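Local coordinates for mutual gliding-motility protein MglA (PDB 6H17) that binds and hydrolyses GTP as an intracellular switch that coordinates the two gliding systems of Myxococcus xanthus and controls the direction and speed of movement, at residues T36-L47 against F56-L64. Residues are numbered along the deposited sequence; the frame is centred on the assembly and turned at random.
Sequences TAAETKGKLISL and FFDFLPLSL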
ATOM      1  N   THR A  36     -14.587   8.056   1.004  1.00 16.31           N
ATOM      2  CA  THR A  36     -14.836   7.584   2.358  1.00 18.84           C
ATOM      3  C   THR A  36     -15.700   8.595   3.084  1.00 20.18           C
ATOM      4  O   THR A  36     -15.554   9.804   2.904  1.00 19.48           O
ATOM      5  CB  THR A  36     -13.507   7.377   3.086  1.00 15.12           C
ATOM      6  OG1 THR A  36     -12.829   6.279   2.488  1.00 16.98           O
ATOM      7  CG2 THR A  36     -13.715   7.069   4.556  1.00 16.73           C
ATOM      8  N   ALA A  37     -16.583   8.085   3.942  1.00 27.28           N
ATOM      9  CA  ALA A  37     -17.434   8.942   4.753  1.00 32.50           C
ATOM     10  C   ALA A  37     -16.597   9.872   5.621  1.00 28.84           C
ATOM     11  O   ALA A  37     -15.560   9.483   6.163  1.00 23.16           O
ATOM     12  CB  ALA A  37     -18.312   8.062   5.642  1.00 43.43           C
ATOM     13  N   ALA A  38     -17.067  11.110   5.784  1.00 25.19           N
ATOM     14  CA  ALA A  38     -16.295  12.089   6.532  1.00 24.41           C
ATOM     15  C   ALA A  38     -16.025  11.636   7.963  1.00 25.19           C
ATOM     16  O   ALA A  38     -15.020  12.034   8.560  1.00 30.33           O
ATOM     17  CB  ALA A  38     -17.022  13.435   6.526  1.00 40.21           C
ATOM     18  N   GLU A  39     -16.909  10.805   8.535  1.00 27.32           N
ATOM     19  CA  GLU A  39     -16.785  10.429   9.937  1.00 26.22           C
ATOM     20  C   GLU A  39     -15.724   9.369  10.197  1.00 22.96           C
ATOM     21  O   GLU A  39     -15.382   9.139  11.363  1.00 28.36           O
ATOM     22  CB  GLU A  39     -18.123   9.900  10.465  1.00 24.95           C
ATOM     23  CG  GLU A  39     -19.175  10.967  10.685  1.00 30.15           C
ATOM     24  CD  GLU A  39     -19.732  11.508   9.394  1.00 35.96           C
ATOM     25  OE1 GLU A  39     -19.826  10.728   8.423  1.00 31.37           O
ATOM     26  OE2 GLU A  39     -20.072  12.712   9.355  1.00 33.22           O
ATOM     27  N   THR A  40     -15.216   8.699   9.161  1.00 21.18           N
ATOM     28  CA  THR A  40     -14.252   7.625   9.342  1.00 20.11           C
ATOM     29  C   THR A  40     -12.923   7.911   8.665  1.00 19.98           C
ATOM     30  O   THR A  40     -12.117   6.985   8.488  1.00 21.32           O
ATOM     31  CB  THR A  40     -14.800   6.291   8.827  1.00 22.52           C
ATOM     32  OG1 THR A  40     -14.998   6.369   7.408  1.00 23.85           O
ATOM     33  CG2 THR A  40     -16.113   5.931   9.511  1.00 28.09           C
ATOM     34  N   LYS A  41     -12.674   9.150   8.256  1.00 21.62           N
ATOM     35  CA  LYS A  41     -11.414   9.498   7.620  1.00 20.15           C
ATOM     36  C   LYS A  41     -10.856  10.761   8.247  1.00 19.38           C
ATOM     37  O   LYS A  41     -11.593  11.640   8.702  1.00 21.33           O
ATOM     38  CB  LYS A  41     -11.574   9.729   6.121  1.00 20.24           C
ATOM     39  CG  LYS A  41     -12.313  11.018   5.771  1.00 18.62           C
ATOM     40  CD  LYS A  41     -12.641  11.065   4.315  1.00 18.58           C
ATOM     41  CE  LYS A  41     -13.246  12.391   3.930  1.00 19.04           C
ATOM     42  NZ  LYS A  41     -13.761  12.358   2.545  1.00 23.34           N
ATOM     43  N   GLY A  42      -9.540  10.841   8.262  1.00 19.33           N
ATOM     44  CA  GLY A  42      -8.844  12.090   8.426  1.00 18.26           C
ATOM     45  C   GLY A  42      -8.528  12.696   7.075  1.00 16.68           C
ATOM     46  O   GLY A  42      -9.071  12.304   6.036  1.00 21.13           O
ATOM     47  N   LYS A  43      -7.622  13.654   7.088  1.00 16.77           N
ATOM     48  CA  LYS A  43      -7.264  14.415   5.900  1.00 16.58           C
ATOM     49  C   LYS A  43      -6.131  13.754   5.130  1.00 15.29           C
ATOM     50  O   LYS A  43      -5.121  13.340   5.711  1.00 15.82           O
ATOM     51  CB  LYS A  43      -6.844  15.820   6.321  1.00 18.29           C
ATOM     52  CG  LYS A  43      -6.687  16.771   5.180  1.00 18.47           C
ATOM     53  CD  LYS A  43      -6.366  18.168   5.680  1.00 23.70           C
ATOM     54  CE  LYS A  43      -6.111  19.119   4.533  1.00 29.94           C
ATOM     55  NZ  LYS A  43      -5.919  20.499   5.047  1.00 34.42           N
ATOM     56  N   LEU A  44      -6.298  13.659   3.814  1.00 14.90           N
ATOM     57  CA  LEU A  44      -5.220  13.224   2.940  1.00 12.75           C
ATOM     58  C   LEU A  44      -4.243  14.376   2.766  1.00 13.92           C
ATOM     59  O   LEU A  44      -4.641  15.473   2.352  1.00 15.73           O
ATOM     60  CB  LEU A  44      -5.778  12.793   1.583  1.00 14.68           C
ATOM     61  CG  LEU A  44      -4.758  12.514   0.488  1.00 13.90           C
ATOM     62  CD1 LEU A  44      -3.845  11.391   0.856  1.00 14.94           C
ATOM     63  CD2 LEU A  44      -5.495  12.191  -0.828  1.00 16.11           C
ATOM     64  N   ILE A  45      -2.973  14.131   3.082  1.00 13.69           N
ATOM     65  CA  ILE A  45      -1.949  15.151   2.960  1.00 13.91           C
ATOM     66  C   ILE A  45      -0.757  14.622   2.189  1.00 14.86           C
ATOM     67  O   ILE A  45      -0.510  13.414   2.122  1.00 15.99           O
ATOM     68  CB  ILE A  45      -1.503  15.687   4.339  1.00 15.82           C
ATOM     69  CG1 ILE A  45      -0.922  14.553   5.164  1.00 16.35           C
ATOM     70  CG2 ILE A  45      -2.693  16.389   5.050  1.00 17.73           C
ATOM     71  CD1 ILE A  45      -0.218  15.032   6.431  1.00 19.30           C
ATOM     72  N   SER A  46      -0.048  15.537   1.552  1.00 16.06           N
ATOM     73  CA  SER A  46       1.234  15.264   0.937  1.00 18.59           C
ATOM     74  C   SER A  46       2.343  15.742   1.863  1.00 17.75           C
ATOM     75  O   SER A  46       2.186  16.711   2.624  1.00 19.61           O
ATOM     76  CB  SER A  46       1.358  15.990  -0.399  1.00 29.08           C
ATOM     77  OG  SER A  46       0.457  15.455  -1.345  1.00 46.92           O
ATOM     78  N   LEU A  47       3.465  15.049   1.794  1.00 15.85           N
ATOM     79  CA  LEU A  47       4.633  15.396   2.577  1.00 15.82           C
ATOM     80  C   LEU A  47       5.869  15.354   1.702  1.00 15.51           C
ATOM     81  O   LEU A  47       5.984  14.531   0.791  1.00 15.38           O
ATOM     82  CB  LEU A  47       4.806  14.433   3.752  1.00 18.53           C
ATOM     83  CG  LEU A  47       3.650  14.482   4.759  1.00 17.81           C
ATOM     84  CD1 LEU A  47       3.789  13.320   5.719  1.00 24.58           C
ATOM     85  CD2 LEU A  47       3.620  15.788   5.502  1.00 19.23           C
ATOM     86  N   PHE A  56       7.270  13.985  -3.320  1.00 16.82           N
ATOM     87  CA  PHE A  56       6.065  13.889  -2.517  1.00 16.69           C
ATOM     88  C   PHE A  56       5.681  12.446  -2.241  1.00 17.32           C
ATOM     89  O   PHE A  56       5.755  11.581  -3.125  1.00 18.37           O
ATOM     90  CB  PHE A  56       4.867  14.522  -3.227  1.00 17.27           C
ATOM     91  CG  PHE A  56       4.977  15.994  -3.423  1.00 17.43           C
ATOM     92  CD1 PHE A  56       4.855  16.870  -2.348  1.00 18.24           C
ATOM     93  CD2 PHE A  56       5.171  16.523  -4.688  1.00 20.31           C
ATOM     94  CE1 PHE A  56       4.949  18.237  -2.540  1.00 19.70           C
ATOM     95  CE2 PHE A  56       5.262  17.891  -4.883  1.00 23.34           C
ATOM     96  CZ  PHE A  56       5.159  18.748  -3.805  1.00 22.15           C
ATOM     97  N   PHE A  57       5.221  12.201  -1.031  1.00 16.50           N
ATOM     98  CA  PHE A  57       4.456  10.995  -0.741  1.00 14.79           C
ATOM     99  C   PHE A  57       3.269  11.389   0.132  1.00 15.13           C
ATOM    100  O   PHE A  57       3.158  12.523   0.606  1.00 16.74           O
ATOM    101  CB  PHE A  57       5.313   9.913  -0.100  1.00 18.55           C
ATOM    102  CG  PHE A  57       5.864  10.282   1.238  1.00 17.33           C
ATOM    103  CD1 PHE A  57       5.206   9.913   2.383  1.00 16.87           C
ATOM    104  CD2 PHE A  57       7.035  11.013   1.342  1.00 18.99           C
ATOM    105  CE1 PHE A  57       5.713  10.239   3.618  1.00 20.40           C
ATOM    106  CE2 PHE A  57       7.548  11.341   2.567  1.00 19.58           C
ATOM    107  CZ  PHE A  57       6.899  10.962   3.706  1.00 18.83           C
ATOM    108  N   ASP A  58       2.364  10.448   0.329  1.00 13.51           N
ATOM    109  CA  ASP A  58       1.050  10.748   0.873  1.00 12.26           C
ATOM    110  C   ASP A  58       0.842  10.066   2.209  1.00 12.10           C
ATOM    111  O   ASP A  58       1.432   9.029   2.496  1.00 13.24           O
ATOM    112  CB  ASP A  58      -0.039  10.230  -0.075  1.00 13.74           C
ATOM    113  CG  ASP A  58       0.185  10.666  -1.481  1.00 15.69           C
ATOM    114  OD1 ASP A  58      -0.012  11.868  -1.766  1.00 16.62           O
ATOM    115  OD2 ASP A  58       0.610   9.822  -2.317  1.00 14.52           O
ATOM    116  N   PHE A  59      -0.050  10.666   3.006  1.00 12.42           N
ATOM    117  CA  PHE A  59      -0.474  10.169   4.309  1.00 13.11           C
ATOM    118  C   PHE A  59      -1.977  10.351   4.453  1.00 12.40           C
ATOM    119  O   PHE A  59      -2.510  11.430   4.167  1.00 12.85           O
ATOM    120  CB  PHE A  59       0.248  10.943   5.429  1.00 14.28           C
ATOM    121  CG  PHE A  59      -0.237  10.606   6.827  1.00 14.73           C
ATOM    122  CD1 PHE A  59       0.288   9.524   7.509  1.00 16.16           C
ATOM    123  CD2 PHE A  59      -1.219  11.363   7.459  1.00 15.83           C
ATOM    124  CE1 PHE A  59      -0.152   9.214   8.803  1.00 18.33           C
ATOM    125  CE2 PHE A  59      -1.660  11.050   8.754  1.00 18.72           C
ATOM    126  CZ  PHE A  59      -1.127   9.987   9.414  1.00 20.25           C
ATOM    127  N   LEU A  60      -2.655   9.292   4.906  1.00 11.87           N
ATOM    128  CA  LEU A  60      -4.106   9.343   5.078  1.00 12.98           C
ATOM    129  C   LEU A  60      -4.522   8.452   6.242  1.00 13.75           C
ATOM    130  O   LEU A  60      -4.350   7.227   6.175  1.00 12.73           O
ATOM    131  CB  LEU A  60      -4.817   8.853   3.817  1.00 13.03           C
ATOM    132  CG  LEU A  60      -6.333   8.644   3.904  1.00 14.18           C
ATOM    133  CD1 LEU A  60      -7.047   9.920   4.305  1.00 16.03           C
ATOM    134  CD2 LEU A  60      -6.863   8.164   2.559  1.00 15.32           C
ATOM    135  N   PRO A  61      -5.059   9.023   7.329  1.00 13.50           N
ATOM    136  CA  PRO A  61      -5.559   8.194   8.434  1.00 13.85           C
ATOM    137  C   PRO A  61      -7.021   7.826   8.263  1.00 15.00           C
ATOM    138  O   PRO A  61      -7.835   8.631   7.806  1.00 16.38           O
ATOM    139  CB  PRO A  61      -5.366   9.103   9.652  1.00 17.30           C
ATOM    140  CG  PRO A  61      -5.398  10.478   9.145  1.00 18.80           C
ATOM    141  CD  PRO A  61      -5.073  10.460   7.661  1.00 14.71           C
ATOM    142  N   LEU A  62      -7.355   6.586   8.635  1.00 14.63           N
ATOM    143  CA  LEU A  62      -8.686   6.051   8.441  1.00 16.34           C
ATOM    144  C   LEU A  62      -9.086   5.151   9.595  1.00 15.72           C
ATOM    145  O   LEU A  62      -8.240   4.509  10.226  1.00 16.85           O
ATOM    146  CB  LEU A  62      -8.753   5.136   7.194  1.00 18.02           C
ATOM    147  CG  LEU A  62      -8.442   5.739   5.843  1.00 16.44           C
ATOM    148  CD1 LEU A  62      -8.391   4.648   4.779  1.00 17.31           C
ATOM    149  CD2 LEU A  62      -9.490   6.765   5.459  1.00 17.65           C
ATOM    150  N   SER A  63     -10.387   5.062   9.811  1.00 16.60           N
ATOM    151  CA  SER A  63     -10.976   4.049  10.675  0.68 18.93           C
ATOM    152  C   SER A  63     -11.521   2.939   9.791  1.00 23.45           C
ATOM    153  O   SER A  63     -12.329   3.194   8.889  1.00 24.58           O
ATOM    154  CB  SER A  63     -12.093   4.636  11.528  0.68 21.48           C
ATOM    155  OG  SER A  63     -11.605   5.670  12.366  0.68 24.46           O
ATOM    156  N   LEU A  64     -11.074   1.712  10.036  1.00 19.72           N
ATOM    157  CA  LEU A  64     -11.535   0.551   9.297  1.00 23.17           C
ATOM    158  C   LEU A  64     -12.141  -0.377  10.359  1.00 20.10           C
ATOM    159  O   LEU A  64     -13.013   0.059  11.109  1.00 30.59           O
ATOM    160  CB  LEU A  64     -10.445   0.014   8.385  1.00 21.28           C
ATOM    161  CG  LEU A  64      -9.925   1.044   7.354  1.00 21.09           C
ATOM    162  CD1 LEU A  64      -8.641   0.636   6.667  1.00 22.95           C
ATOM    163  CD2 LEU A  64     -11.006   1.313   6.301  1.00 26.55           C
TER
HETATM  164  O   HOH W   1     -13.843   7.315  13.144  1.00 34.39           O
HETATM  165  O   HOH W   2     -12.722   4.598   6.672  1.00 24.29           O
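Ile45 and Phe59, a hydrogen-bonded antiparallel pair, run alongside each other: Ile45 CG1 rests 3.8 Å from Phe59 CB, and a chi1 of 61° with an extended chi2 (169°) brings Ile45 CD1 within 3.9 Å of Phe59 CD2. On the same sheet face Leu47 crosses Phe57, its CB 4.1 Å from Phe57 CZ and standing over one ring face, nearer the ring's margin than its centre. Paired N-H...O hydrogen bonds bind Ile45 to Phe59 and Leu47 to Phe57. The other face carries Ser46 and Asp58. Asp58 OD2 hydrogen-bonds Thr26 OG1 and Thr78 OG1, its side chain about 4 Å from the magnesium ion at the nearest atoms, consistent with a second-shell role. Leu44, which also touches Gln30 and Tyr33 of helix 25-35, packs CD1 4.0 Å from Leu60 CB. Farther along, Pro61 CD lies against Lys43 O (3.5 Å), Gly42 N hydrogen-bonds Pro61 O, and Leu62 CD2 meets Lys41 CB at 3.7 Å. Ser63 N gives Thr40 O an almost straight hydrogen bond (2.9 Å, 179°). The Ile45-Leu47 ladder belongs to the hairpin of strands 45-49 and 52-62, the interswitch element of Arf-family small GTPases; the lone Lys41-Leu62 bridge fastens the preceding loop to it.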